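Local coordinates for protein beta-galactosidase (Bacteroides thetaiotaomicron, PDB 5MUJ) that probably hydrolyses arabinofuranosyl linkages in side chain B of the plant pectin rhamnogalacturonan II, using a five-bladed beta-propeller that binds the glycan, at residues R33-Y38 and T313-A318; H58-P63 and M74-Y79; Y90-A95 and G107-Y112; G280-M285 and F303-D308. All coordinates share one frame; numbering follows the deposited sequence.

In the fold
The chain is built as a five-bladed beta-propeller, and the four contacts fall into two pairs on opposite sides of its centre. Contacts 2 and 3 share one blade, with centres about 8 Å apart. Strands 71-79 and 90-97 are neighbours there, and Tyr76 O probably accepts a hydrogen bond from Trp93 N. Contacts 1 and 4 share another blade, with centres about 11 Å apart, and helix 31-41 lies against it. The centres of contacts 2 and 4 are about 27 Å apart. Contact 2 reaches the glycan pocket: the Asp61 side chain is about 4 Å from a bound rhamnose. In contact 3, the side chain of Tyr90 is about 5 Å from a bound rhamnose.

Contact 1: residues R33-Y38 and T313-A318; sequences RMEQIY and TDWHGA
Helix segment 33-38 lies beside 313-318, where a short strand runs out into a loop, and the CA atoms of Met34 and Trp315 are 6.4 Å apart. The contact lays the N-terminal helix 31-41 against the outermost strand, 313-314, of one blade of the beta-propeller. Trp315 is the centrepiece. Tyr38 CB lies over one face of its indole, and Gly317 N sits over the other. The Tyr38 and Trp315 rings are nearly parallel, with planes 17° apart, but they are slid so far that they barely overlap. The Tyr38 CB contact is CH-pi, 3.7 Å from the centroid of the Trp315 six-membered ring. Glu35 CG meets the indole edge at Trp315 CZ3, 3.8 Å away. Selenomethionine Met34 bends at chi2 (-62°) and chi3, which tucks its CE within 3.4 Å of Trp315 N. Phe303, from the adjacent strand, also stacks with Trp315. A leucine in place of Trp315 would probably open a gap beneath Tyr38 and leave Ala318 O without its indole donor. That bond runs from Trp315 NE1 to Ala318 O, 2.7 Å long; the oxygen lies in the indole plane, whereas NE1 stands 37° out of the carbonyl plane.

Contact 2: residues H58-P63 and M74-Y79; sequences HKIDCP and MTYVVY
Asp61 and Val77 form a hydrogen-bonded antiparallel pair: Asp61 N gives to Val77 O, and Val77 N gives to Asp61 O at 2.9 Å. Packing here is close and buried. On one face, Cys62 SG reaches Val77 CG2 at 3.6 Å. On the other, Ile60 CG2 is anti to the backbone N (chi1 of CG1 -72°), which turns this methyl to the Tyr76 ring, 3.6 Å from Tyr76 CD1, while Ile60 CG1 lies alongside Val78 CG2. Cys62 has a left-handed backbone (phi 65°, psi 58°), and the regular bridges stop before it. Beside it, water 1 bridges the strands: it donates to Cys62 O and accepts from Thr75 OG1 at 2.7 Å. Strands 59-68 and 71-79 make a beta hairpin, the first two strands of a propeller blade, and strand 59-68 borders the glycan pocket. The Asp61 side chain touches a bound rhamnose, and its OD2 forms salt bridges with Lys334 and Arg357. Towards the start of the 58-63 segment the contact is looser and partly exposed. Lys59 and Tyr79 exchange two backbone bonds, Lys59 N to Tyr79 O being 2.8 Å. Their side chains lie side by side, with Lys59 CD at the ring edge, 3.9 Å from Tyr79 CD2. Lys59 NZ donates to Lys82 O and Glu355 O. The His58 ring meets Val78 with its edge, ND1 being 3.8 Å from CG1.

Contact 3: residues Y90-A95 and G107-Y112; sequences YETWIA and GRVLSY
A classic beta bulge interrupts this antiparallel pair: Val109 and Leu110 both face Thr92. Thr92 O accepts from Val109 N at 2.8 Å and from Leu110 N at 3.2 Å, both from the same face of its carbonyl plane. Beside the bulge, the Glu91 carboxylate is gripped at both oxygens. Arg108 NE makes a nearly straight salt-bridge bond of 2.9 Å to Glu91 OE1, which it meets from above the carboxylate plane. Tyr112 N reaches Glu91 OE2 on its anti lone pair, also at 2.9 Å. The carboxylate stacks on the Tyr112 ring, with planes 11° apart, and Glu91 CG sits over the ring 3.5 Å from its centroid. Water 2 donates to Glu91 OE1 and accepts from Arg108 NH2. Extended from CG to NE (chi3 -176°), Arg108 runs alongside Trp93, its CG over the indole face, 3.8 Å from the centroid of the six-membered ring. A valine at Glu91 would probably leave the Arg108 charge without its mate and Tyr112 N without an acceptor. Strand 90-97 pairs on its other edge with strand 71-79. Towards the next blade, Thr92 OG1 bonds Arg122 O and Gly124 N of strand 121-126, and Leu110 packs on Met148 and Tyr150 of strand 146-153.

Contact 4: residues G280-M285 and F303-D308; sequences GDVYVM and FAASYD
This beta hairpin joins the two middle strands, 282-290 and 299-306, of a propeller blade. Tyr283 pairs with Ser306 and Met285 with Ala304, each through two backbone bonds; Met285 N to Ala304 O is 2.8 Å. Between them, Val284 and Ala305 form a non-hydrogen-bonded pair, with CA atoms 4.5 Å apart. The exposed end is closed by Tyr307, whose ring takes Val282 CG2 over one face, 4.2 Å from its centroid. Val282 chi1, 79° to CG1, leaves CG2 anti to the backbone N and directs this methyl across the strands; Val282 CG2 also touches Ala305 CB at 4.0 Å. Two waters bridge the same end. Water 3 links Asp281 OD1 with Tyr307 OH, and water 4 donates to Asp281 O at 2.6 Å and to Tyr307 O. Ser306 OG accepts from Asp308 N, an ST turn, and also bonds to Asn311 O. On one side of the sheet, helix 31-41 packs through Arg33, Met34 and Ile37 on Val282, Phe303 and Ala305. Strands 270-279 and 313-314 flank the hairpin within the blade.

Contact 1: residues R33-Y38 and T313-A318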
loop_
_atom_site.group_PDB
_atom_site.type_symbol
_atom_site.label_atom_id
_atom_site.label_comp_id
_atom_site.label_asym_id
_atom_site.label_seq_id
_atom_site.Cartn_x
_atom_site.Cartn_y
_atom_site.Cartn_z
ATOM N N ARG A 33 -12.930 -21.481 7.090
ATOM C CA ARG A 33 -11.636 -21.169 6.471
ATOM C C ARG A 33 -11.277 -19.708 6.762
ATOM O O ARG A 33 -10.110 -19.420 7.065
ATOM C CB ARG A 33 -11.641 -21.507 4.969
ATOM C CG ARG A 33 -10.401 -21.143 4.144
ATOM C CD ARG A 33 -9.151 -21.916 4.561
ATOM N NE ARG A 33 -8.085 -21.944 3.536
ATOM C CZ ARG A 33 -6.769 -22.110 3.765
ATOM N NH1 ARG A 33 -6.293 -22.256 4.999
ATOM N NH2 ARG A 33 -5.904 -22.120 2.747
HETATM N N MSE A 34 -12.265 -18.800 6.748
HETATM C CA MSE A 34 -12.017 -17.379 7.111
HETATM C C MSE A 34 -11.490 -17.247 8.539
HETATM O O MSE A 34 -10.540 -16.477 8.814
HETATM C CB MSE A 34 -13.259 -16.528 6.899
HETATM C CG MSE A 34 -13.676 -16.398 5.429
HETATM SE SE MSE A 34 -12.308 -15.522 4.331
HETATM C CE MSE A 34 -12.482 -13.771 5.189
ATOM N N GLU A 35 -12.065 -18.026 9.441
ATOM C CA GLU A 35 -11.580 -18.058 10.843
ATOM C C GLU A 35 -10.151 -18.598 11.003
ATOM O O GLU A 35 -9.372 -18.053 11.801
ATOM C CB GLU A 35 -12.605 -18.790 11.716
ATOM C CG GLU A 35 -13.885 -17.967 11.842
ATOM C CD GLU A 35 -15.070 -18.715 12.405
ATOM O OE1 GLU A 35 -14.896 -19.838 12.877
ATOM O OE2 GLU A 35 -16.194 -18.162 12.377
ATOM N N GLN A 36 -9.798 -19.626 10.232
ATOM C CA GLN A 36 -8.421 -20.143 10.216
ATOM C C GLN A 36 -7.427 -19.092 9.701
ATOM O O GLN A 36 -6.334 -18.976 10.232
ATOM C CB GLN A 36 -8.311 -21.397 9.360
ATOM C CG GLN A 36 -9.042 -22.610 9.924
ATOM C CD GLN A 36 -9.169 -23.754 8.931
ATOM O OE1 GLN A 36 -8.689 -23.675 7.797
ATOM N NE2 GLN A 36 -9.825 -24.834 9.357
ATOM N N ILE A 37 -7.788 -18.374 8.640
ATOM C CA ILE A 37 -6.937 -17.293 8.083
ATOM C C ILE A 37 -6.731 -16.192 9.126
ATOM O O ILE A 37 -5.599 -15.765 9.352
ATOM C CB ILE A 37 -7.521 -16.699 6.773
ATOM C CG1 ILE A 37 -7.415 -17.754 5.672
ATOM C CG2 ILE A 37 -6.759 -15.433 6.367
ATOM C CD1 ILE A 37 -8.285 -17.471 4.463
ATOM N N TYR A 38 -7.805 -15.779 9.803
ATOM C CA TYR A 38 -7.683 -14.799 10.896
ATOM C C TYR A 38 -6.647 -15.243 11.964
ATOM O O TYR A 38 -5.787 -14.471 12.350
ATOM C CB TYR A 38 -9.059 -14.487 11.540
ATOM C CG TYR A 38 -8.966 -13.619 12.787
ATOM C CD1 TYR A 38 -8.875 -12.243 12.715
ATOM C CD2 TYR A 38 -8.980 -14.201 14.050
ATOM C CE1 TYR A 38 -8.784 -11.459 13.866
ATOM C CE2 TYR A 38 -8.896 -13.433 15.192
ATOM C CZ TYR A 38 -8.793 -12.082 15.110
ATOM O OH TYR A 38 -8.702 -11.306 16.225
ATOM N N THR A 313 -14.359 -12.569 -0.366
ATOM C CA THR A 313 -15.180 -12.773 0.828
ATOM C C THR A 313 -14.516 -11.955 1.930
ATOM O O THR A 313 -13.320 -12.135 2.192
ATOM C CB THR A 313 -15.206 -14.254 1.240
ATOM O OG1 THR A 313 -15.769 -15.057 0.184
ATOM C CG2 THR A 313 -16.017 -14.452 2.525
ATOM N N ASP A 314 -15.277 -11.088 2.572
ATOM C CA ASP A 314 -14.779 -10.167 3.593
ATOM C C ASP A 314 -14.735 -10.886 4.944
ATOM O O ASP A 314 -15.629 -11.630 5.268
ATOM C CB ASP A 314 -15.724 -8.954 3.649
ATOM C CG ASP A 314 -15.059 -7.646 4.014
ATOM O OD1 ASP A 314 -13.842 -7.582 4.277
ATOM O OD2 ASP A 314 -15.814 -6.630 4.021
ATOM N N TRP A 315 -13.674 -10.687 5.739
ATOM C CA TRP A 315 -13.679 -11.150 7.110
ATOM C C TRP A 315 -14.858 -10.660 7.937
ATOM O O TRP A 315 -15.126 -9.488 7.983
ATOM C CB TRP A 315 -12.371 -10.687 7.763
ATOM C CG TRP A 315 -12.165 -11.010 9.256
ATOM C CD1 TRP A 315 -11.706 -10.140 10.190
ATOM C CD2 TRP A 315 -12.407 -12.249 9.952
ATOM N NE1 TRP A 315 -11.605 -10.760 11.415
ATOM C CE2 TRP A 315 -12.042 -12.038 11.306
ATOM C CE3 TRP A 315 -12.893 -13.503 9.576
ATOM C CZ2 TRP A 315 -12.155 -13.039 12.300
ATOM C CZ3 TRP A 315 -13.010 -14.488 10.541
ATOM C CH2 TRP A 315 -12.614 -14.256 11.901
ATOM N N HIS A 316 -15.462 -11.556 8.718
ATOM C CA HIS A 316 -16.676 -11.209 9.479
ATOM C C HIS A 316 -16.444 -10.936 10.969
ATOM O O HIS A 316 -17.393 -10.729 11.723
ATOM C CB HIS A 316 -17.725 -12.297 9.302
ATOM C CG HIS A 316 -17.224 -13.661 9.654
ATOM N ND1 HIS A 316 -17.507 -14.271 10.857
ATOM C CD2 HIS A 316 -16.437 -14.523 8.974
ATOM C CE1 HIS A 316 -16.917 -15.448 10.895
ATOM N NE2 HIS A 316 -16.287 -15.635 9.755
ATOM N N GLY A 317 -15.174 -10.866 11.361
ATOM C CA GLY A 317 -14.763 -10.795 12.788
ATOM C C GLY A 317 -14.024 -9.509 13.052
ATOM O O GLY A 317 -14.034 -8.608 12.225
ATOM N N ALA A 318 -13.328 -9.456 14.188
ATOM C CA ALA A 318 -12.614 -8.266 14.655
ATOM C C ALA A 318 -11.602 -7.839 13.618
ATOM O O ALA A 318 -10.948 -8.658 12.997
ATOM C CB ALA A 318 -11.886 -8.552 15.980
#

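Contact 2: residues H58-P63 and M74-Y79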
loop_
_atom_site.group_PDB
_atom_site.type_symbol
_atom_site.label_atom_id
_atom_site.label_comp_id
_atom_site.label_asym_id
_atom_site.label_seq_id
_atom_site.Cartn_x
_atom_site.Cartn_y
_atom_site.Cartn_z
ATOM N N HIS A 58 6.992 16.620 8.197
ATOM C CA HIS A 58 7.150 15.442 7.367
ATOM C C HIS A 58 6.175 14.410 7.878
ATOM O O HIS A 58 5.912 14.313 9.104
ATOM C CB HIS A 58 8.594 14.882 7.355
ATOM C CG HIS A 58 9.615 15.841 6.822
ATOM N ND1 HIS A 58 9.990 15.889 5.495
ATOM C CD2 HIS A 58 10.345 16.791 7.448
ATOM C CE1 HIS A 58 10.898 16.835 5.329
ATOM N NE2 HIS A 58 11.130 17.398 6.497
ATOM N N LYS A 59 5.635 13.631 6.945
ATOM C CA LYS A 59 4.763 12.523 7.244
ATOM C C LYS A 59 5.249 11.319 6.462
ATOM O O LYS A 59 5.596 11.442 5.297
ATOM C CB LYS A 59 3.317 12.868 6.842
ATOM C CG LYS A 59 2.769 14.100 7.532
ATOM C CD LYS A 59 1.375 14.479 7.005
ATOM C CE LYS A 59 0.863 15.854 7.433
ATOM N NZ LYS A 59 0.581 15.972 8.895
ATOM N N ILE A 60 5.213 10.152 7.091
ATOM C CA ILE A 60 5.781 8.914 6.557
ATOM C C ILE A 60 4.687 7.825 6.466
ATOM O O ILE A 60 3.991 7.566 7.453
ATOM C CB ILE A 60 6.968 8.451 7.445
ATOM C CG1 ILE A 60 8.159 9.401 7.217
ATOM C CG2 ILE A 60 7.335 7.004 7.134
ATOM C CD1 ILE A 60 9.354 9.140 8.114
ATOM N N ASP A 61 4.616 7.134 5.328
ATOM C CA ASP A 61 3.520 6.191 5.059
ATOM C C ASP A 61 3.935 5.117 4.051
ATOM O O ASP A 61 5.070 5.144 3.498
ATOM C CB ASP A 61 2.327 7.045 4.527
ATOM C CG ASP A 61 0.960 6.401 4.622
ATOM O OD1 ASP A 61 0.794 5.183 4.779
ATOM O OD2 ASP A 61 -0.007 7.179 4.506
ATOM N N CYS A 62 3.040 4.175 3.821
ATOM C CA CYS A 62 3.040 3.303 2.659
ATOM C C CYS A 62 4.239 2.371 2.609
ATOM O O CYS A 62 5.013 2.438 1.680
ATOM C CB CYS A 62 3.008 4.107 1.350
ATOM S SG CYS A 62 1.625 5.235 1.089
ATOM N N PRO A 63 4.423 1.540 3.670
ATOM C CA PRO A 63 5.455 0.553 3.650
ATOM C C PRO A 63 5.310 -0.573 2.641
ATOM O O PRO A 63 4.204 -1.135 2.456
ATOM C CB PRO A 63 5.388 -0.043 5.071
ATOM C CG PRO A 63 3.935 0.067 5.422
ATOM C CD PRO A 63 3.562 1.407 4.869
HETATM N N MSE A 74 12.700 -1.741 3.346
HETATM C CA MSE A 74 11.360 -1.140 3.321
HETATM C C MSE A 74 11.402 0.114 2.495
HETATM O O MSE A 74 12.113 1.051 2.812
HETATM C CB MSE A 74 10.901 -0.786 4.743
HETATM C CG MSE A 74 9.461 -0.246 4.718
HETATM SE SE MSE A 74 9.110 0.766 6.339
HETATM C CE MSE A 74 9.406 -0.685 7.636
ATOM N N THR A 75 10.579 0.154 1.445
ATOM C CA THR A 75 10.321 1.464 0.782
ATOM C C THR A 75 9.157 2.123 1.490
ATOM O O THR A 75 8.339 1.451 2.072
ATOM C CB THR A 75 10.009 1.435 -0.758
ATOM O OG1 THR A 75 8.921 0.534 -1.052
ATOM C CG2 THR A 75 11.171 1.075 -1.565
ATOM N N TYR A 76 9.187 3.445 1.522
ATOM C CA TYR A 76 8.111 4.253 2.106
ATOM C C TYR A 76 8.034 5.644 1.452
ATOM O O TYR A 76 8.956 6.073 0.775
ATOM C CB TYR A 76 8.227 4.335 3.624
ATOM C CG TYR A 76 9.480 5.037 4.134
ATOM C CD1 TYR A 76 9.487 6.412 4.357
ATOM C CD2 TYR A 76 10.648 4.305 4.448
ATOM C CE1 TYR A 76 10.617 7.078 4.800
ATOM C CE2 TYR A 76 11.795 4.966 4.917
ATOM C CZ TYR A 76 11.761 6.322 5.144
ATOM O OH TYR A 76 12.868 6.991 5.605
ATOM N N VAL A 77 6.887 6.303 1.613
ATOM C CA VAL A 77 6.733 7.619 1.049
ATOM C C VAL A 77 6.833 8.667 2.166
ATOM O O VAL A 77 6.471 8.419 3.329
ATOM C CB VAL A 77 5.414 7.768 0.235
ATOM C CG1 VAL A 77 5.381 6.666 -0.827
ATOM C CG2 VAL A 77 4.173 7.766 1.140
ATOM N N VAL A 78 7.366 9.811 1.801
ATOM C CA VAL A 78 7.460 10.957 2.649
ATOM C C VAL A 78 6.684 12.124 1.963
ATOM O O VAL A 78 6.884 12.441 0.774
ATOM C CB VAL A 78 8.924 11.386 2.848
ATOM C CG1 VAL A 78 9.012 12.726 3.549
ATOM C CG2 VAL A 78 9.712 10.319 3.635
ATOM N N TYR A 79 5.839 12.769 2.731
ATOM C CA TYR A 79 5.197 14.047 2.344
ATOM C C TYR A 79 5.834 15.117 3.211
ATOM O O TYR A 79 5.922 14.926 4.440
ATOM C CB TYR A 79 3.686 13.987 2.584
ATOM C CG TYR A 79 3.027 15.340 2.480
ATOM C CD1 TYR A 79 2.863 15.958 1.236
ATOM C CD2 TYR A 79 2.590 16.010 3.599
ATOM C CE1 TYR A 79 2.306 17.211 1.139
ATOM C CE2 TYR A 79 2.001 17.263 3.506
ATOM C CZ TYR A 79 1.865 17.859 2.262
ATOM O OH TYR A 79 1.269 19.088 2.105
HETATM O O HOH W 1 6.475 1.519 -0.637
#

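Contact 3: residues Y90-A95 and G107-Y112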
loop_
_atom_site.group_PDB
_atom_site.type_symbol
_atom_site.label_atom_id
_atom_site.label_comp_id
_atom_site.label_asym_id
_atom_site.label_seq_id
_atom_site.Cartn_x
_atom_site.Cartn_y
_atom_site.Cartn_z
ATOM N N TYR A 90 4.832 13.769 -2.488
ATOM C CA TYR A 90 5.538 12.544 -2.208
ATOM C C TYR A 90 6.908 12.389 -2.855
ATOM O O TYR A 90 7.079 12.680 -4.050
ATOM C CB TYR A 90 4.683 11.354 -2.612
ATOM C CG TYR A 90 3.511 10.990 -1.718
ATOM C CD1 TYR A 90 3.560 11.164 -0.333
ATOM C CD2 TYR A 90 2.379 10.395 -2.259
ATOM C CE1 TYR A 90 2.513 10.782 0.489
ATOM C CE2 TYR A 90 1.304 10.041 -1.460
ATOM C CZ TYR A 90 1.371 10.229 -0.083
ATOM O OH TYR A 90 0.335 9.852 0.717
ATOM N N GLU A 91 7.886 11.922 -2.038
ATOM C CA GLU A 91 9.066 11.173 -2.515
ATOM C C GLU A 91 9.106 9.787 -1.879
ATOM O O GLU A 91 8.434 9.544 -0.889
ATOM C CB GLU A 91 10.396 11.925 -2.252
ATOM C CG GLU A 91 10.505 13.262 -2.964
ATOM C CD GLU A 91 11.821 13.944 -2.770
ATOM O OE1 GLU A 91 12.193 14.230 -1.588
ATOM O OE2 GLU A 91 12.496 14.140 -3.789
ATOM N N THR A 92 9.861 8.888 -2.495
ATOM C CA THR A 92 9.966 7.543 -2.013
ATOM C C THR A 92 11.408 7.363 -1.527
ATOM O O THR A 92 12.393 7.698 -2.201
ATOM C CB THR A 92 9.629 6.530 -3.074
ATOM O OG1 THR A 92 8.347 6.848 -3.639
ATOM C CG2 THR A 92 9.583 5.100 -2.523
ATOM N N TRP A 93 11.466 6.793 -0.327
ATOM C CA TRP A 93 12.719 6.502 0.387
ATOM C C TRP A 93 12.797 4.984 0.626
ATOM O O TRP A 93 11.829 4.223 0.536
ATOM C CB TRP A 93 12.752 7.264 1.725
ATOM C CG TRP A 93 12.788 8.737 1.627
ATOM C CD1 TRP A 93 11.792 9.554 1.133
ATOM C CD2 TRP A 93 13.833 9.610 2.025
ATOM N NE1 TRP A 93 12.162 10.878 1.189
ATOM C CE2 TRP A 93 13.420 10.948 1.736
ATOM C CE3 TRP A 93 15.095 9.398 2.590
ATOM C CZ2 TRP A 93 14.224 12.049 2.000
ATOM C CZ3 TRP A 93 15.893 10.479 2.827
ATOM C CH2 TRP A 93 15.467 11.786 2.583
ATOM N N ILE A 94 13.977 4.590 1.053
ATOM C CA ILE A 94 14.281 3.185 1.417
ATOM C C ILE A 94 15.043 3.110 2.762
ATOM O O ILE A 94 15.914 3.925 3.033
ATOM C CB ILE A 94 14.977 2.417 0.266
ATOM C CG1 ILE A 94 14.898 0.910 0.459
ATOM C CG2 ILE A 94 16.440 2.830 0.098
ATOM C CD1 ILE A 94 15.327 0.105 -0.743
ATOM N N ALA A 95 14.662 2.115 3.560
ATOM C CA ALA A 95 15.335 1.876 4.821
ATOM C C ALA A 95 15.670 0.418 4.898
ATOM O O ALA A 95 15.116 -0.441 4.223
ATOM C CB ALA A 95 14.477 2.246 6.001
ATOM N N GLY A 107 18.106 6.701 2.145
ATOM C CA GLY A 107 18.000 7.798 1.170
ATOM C C GLY A 107 16.889 7.490 0.202
ATOM O O GLY A 107 16.206 6.470 0.324
ATOM N N ARG A 108 16.762 8.403 -0.764
ATOM C CA ARG A 108 15.689 8.346 -1.764
ATOM C C ARG A 108 15.904 7.333 -2.884
ATOM O O ARG A 108 17.045 7.098 -3.338
ATOM C CB ARG A 108 15.465 9.723 -2.391
ATOM C CG ARG A 108 14.999 10.818 -1.438
ATOM C CD ARG A 108 15.222 12.143 -2.097
ATOM N NE ARG A 108 14.920 13.316 -1.309
ATOM C CZ ARG A 108 15.777 13.980 -0.564
ATOM N NH1 ARG A 108 17.025 13.527 -0.364
ATOM N NH2 ARG A 108 15.365 15.067 0.051
ATOM N N VAL A 109 14.786 6.731 -3.317
ATOM C CA VAL A 109 14.746 5.921 -4.540
ATOM C C VAL A 109 13.866 6.502 -5.648
ATOM O O VAL A 109 14.023 6.090 -6.807
ATOM C CB VAL A 109 14.331 4.456 -4.260
ATOM C CG1 VAL A 109 15.358 3.774 -3.360
ATOM C CG2 VAL A 109 12.961 4.379 -3.629
ATOM N N LEU A 110 12.963 7.422 -5.302
ATOM C CA LEU A 110 12.088 8.147 -6.298
ATOM C C LEU A 110 11.975 9.567 -5.800
ATOM O O LEU A 110 11.338 9.828 -4.771
ATOM C CB LEU A 110 10.693 7.532 -6.454
ATOM C CG LEU A 110 10.337 6.353 -7.327
ATOM C CD1 LEU A 110 8.821 6.403 -7.566
ATOM C CD2 LEU A 110 11.035 6.317 -8.666
ATOM N N SER A 111 12.622 10.485 -6.517
ATOM C CA SER A 111 12.761 11.870 -6.094
ATOM C C SER A 111 11.895 12.762 -6.996
ATOM O O SER A 111 11.572 12.368 -8.104
ATOM C CB SER A 111 14.209 12.289 -6.238
ATOM O OG SER A 111 15.073 11.376 -5.575
ATOM N N TYR A 112 11.634 13.983 -6.544
ATOM C CA TYR A 112 10.945 14.976 -7.354
ATOM C C TYR A 112 11.676 15.098 -8.685
ATOM O O TYR A 112 12.892 15.279 -8.729
ATOM C CB TYR A 112 10.887 16.359 -6.697
ATOM C CG TYR A 112 10.167 16.413 -5.381
ATOM C CD1 TYR A 112 8.823 16.071 -5.275
ATOM C CD2 TYR A 112 10.861 16.787 -4.219
ATOM C CE1 TYR A 112 8.199 16.086 -4.048
ATOM C CE2 TYR A 112 10.242 16.810 -2.985
ATOM C CZ TYR A 112 8.895 16.483 -2.903
ATOM O OH TYR A 112 8.246 16.495 -1.703
HETATM O O HOH W 2 12.957 16.675 -0.750
#

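Contact 4: residues G280-M285 and F303-D308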
loop_
_atom_site.group_PDB
_atom_site.type_symbol
_atom_site.label_atom_id
_atom_site.label_comp_id
_atom_site.label_asym_id
_atom_site.label_seq_id
_atom_site.Cartn_x
_atom_site.Cartn_y
_atom_site.Cartn_z
ATOM N N GLY A 280 -1.632 -21.262 0.427
ATOM C CA GLY A 280 -2.126 -22.545 -0.026
ATOM C C GLY A 280 -2.813 -22.348 -1.353
ATOM O O GLY A 280 -2.210 -21.825 -2.295
ATOM N N ASP A 281 -4.083 -22.747 -1.414
ATOM C CA ASP A 281 -4.921 -22.518 -2.598
ATOM C C ASP A 281 -5.754 -21.235 -2.522
ATOM O O ASP A 281 -6.527 -20.958 -3.443
ATOM C CB ASP A 281 -5.808 -23.748 -2.901
ATOM C CG ASP A 281 -6.768 -24.120 -1.753
ATOM O OD1 ASP A 281 -6.796 -23.447 -0.697
ATOM O OD2 ASP A 281 -7.499 -25.124 -1.909
ATOM N N VAL A 282 -5.611 -20.447 -1.457
ATOM C CA VAL A 282 -6.386 -19.214 -1.295
ATOM C C VAL A 282 -5.521 -17.934 -1.310
ATOM O O VAL A 282 -4.391 -17.923 -0.830
ATOM C CB VAL A 282 -7.318 -19.279 -0.052
ATOM C CG1 VAL A 282 -6.556 -19.013 1.238
ATOM C CG2 VAL A 282 -8.518 -18.324 -0.185
ATOM N N TYR A 283 -6.065 -16.870 -1.905
ATOM C CA TYR A 283 -5.468 -15.535 -1.866
ATOM C C TYR A 283 -6.076 -14.783 -0.711
ATOM O O TYR A 283 -7.299 -14.845 -0.508
ATOM C CB TYR A 283 -5.741 -14.744 -3.164
ATOM C CG TYR A 283 -5.116 -15.363 -4.382
ATOM C CD1 TYR A 283 -3.747 -15.203 -4.653
ATOM C CD2 TYR A 283 -5.881 -16.106 -5.279
ATOM C CE1 TYR A 283 -3.179 -15.760 -5.783
ATOM C CE2 TYR A 283 -5.301 -16.696 -6.378
ATOM C CZ TYR A 283 -3.957 -16.517 -6.623
ATOM O OH TYR A 283 -3.406 -17.098 -7.736
ATOM N N VAL A 284 -5.219 -14.089 0.050
ATOM C CA VAL A 284 -5.636 -13.234 1.129
ATOM C C VAL A 284 -5.295 -11.795 0.789
ATOM O O VAL A 284 -4.144 -11.487 0.480
ATOM C CB VAL A 284 -4.921 -13.645 2.435
ATOM C CG1 VAL A 284 -5.330 -12.719 3.584
ATOM C CG2 VAL A 284 -5.272 -15.084 2.723
HETATM N N MSE A 285 -6.295 -10.918 0.817
HETATM C CA MSE A 285 -6.080 -9.525 0.593
HETATM C C MSE A 285 -6.134 -8.848 1.923
HETATM O O MSE A 285 -7.190 -8.781 2.556
HETATM C CB MSE A 285 -7.177 -8.932 -0.309
HETATM C CG MSE A 285 -6.953 -7.458 -0.563
HETATM SE SE MSE A 285 -8.583 -6.603 -1.202
HETATM C CE MSE A 285 -8.553 -7.333 -3.013
ATOM N N PHE A 303 -9.096 -8.023 6.382
ATOM C CA PHE A 303 -8.737 -8.774 5.202
ATOM C C PHE A 303 -9.960 -9.370 4.548
ATOM O O PHE A 303 -11.007 -9.474 5.168
ATOM C CB PHE A 303 -7.754 -9.890 5.534
ATOM C CG PHE A 303 -8.372 -11.011 6.314
ATOM C CD1 PHE A 303 -8.517 -10.915 7.698
ATOM C CD2 PHE A 303 -8.853 -12.132 5.661
ATOM C CE1 PHE A 303 -9.105 -11.962 8.433
ATOM C CE2 PHE A 303 -9.442 -13.175 6.396
ATOM C CZ PHE A 303 -9.566 -13.088 7.780
ATOM N N ALA A 304 -9.737 -9.761 3.298
ATOM C CA ALA A 304 -10.649 -10.562 2.527
ATOM C C ALA A 304 -9.928 -11.749 1.918
ATOM O O ALA A 304 -8.691 -11.790 1.899
ATOM C CB ALA A 304 -11.295 -9.689 1.434
ATOM N N ALA A 305 -10.665 -12.726 1.395
ATOM C CA ALA A 305 -10.026 -13.856 0.729
ATOM C C ALA A 305 -10.803 -14.284 -0.527
ATOM O O ALA A 305 -11.991 -13.967 -0.653
ATOM C CB ALA A 305 -9.803 -15.035 1.698
ATOM N N SER A 306 -10.103 -14.942 -1.444
ATOM C CA SER A 306 -10.655 -15.303 -2.764
ATOM C C SER A 306 -9.903 -16.476 -3.364
ATOM O O SER A 306 -8.704 -16.634 -3.129
ATOM C CB SER A 306 -10.572 -14.112 -3.724
ATOM O OG SER A 306 -11.035 -14.501 -4.976
ATOM N N TYR A 307 -10.598 -17.319 -4.126
ATOM C CA TYR A 307 -9.930 -18.411 -4.874
ATOM C C TYR A 307 -9.566 -17.993 -6.306
ATOM O O TYR A 307 -8.671 -18.608 -6.926
ATOM C CB TYR A 307 -10.789 -19.674 -4.921
ATOM C CG TYR A 307 -10.965 -20.310 -3.576
ATOM C CD1 TYR A 307 -9.914 -21.026 -2.989
ATOM C CD2 TYR A 307 -12.171 -20.211 -2.878
ATOM C CE1 TYR A 307 -10.058 -21.615 -1.741
ATOM C CE2 TYR A 307 -12.318 -20.786 -1.625
ATOM C CZ TYR A 307 -11.260 -21.492 -1.062
ATOM O OH TYR A 307 -11.377 -22.087 0.185
ATOM N N ASP A 308 -10.223 -16.932 -6.791
ATOM C CA ASP A 308 -10.183 -16.541 -8.216
ATOM C C ASP A 308 -9.741 -15.091 -8.536
ATOM O O ASP A 308 -9.837 -14.660 -9.684
ATOM C CB ASP A 308 -11.553 -16.822 -8.846
ATOM C CG ASP A 308 -12.660 -15.921 -8.322
ATOM O OD1 ASP A 308 -12.388 -14.851 -7.742
ATOM O OD2 ASP A 308 -13.836 -16.293 -8.508
HETATM O O HOH W 3 -8.889 -23.092 1.163
HETATM O O HOH W 4 -6.368 -20.464 -5.984
#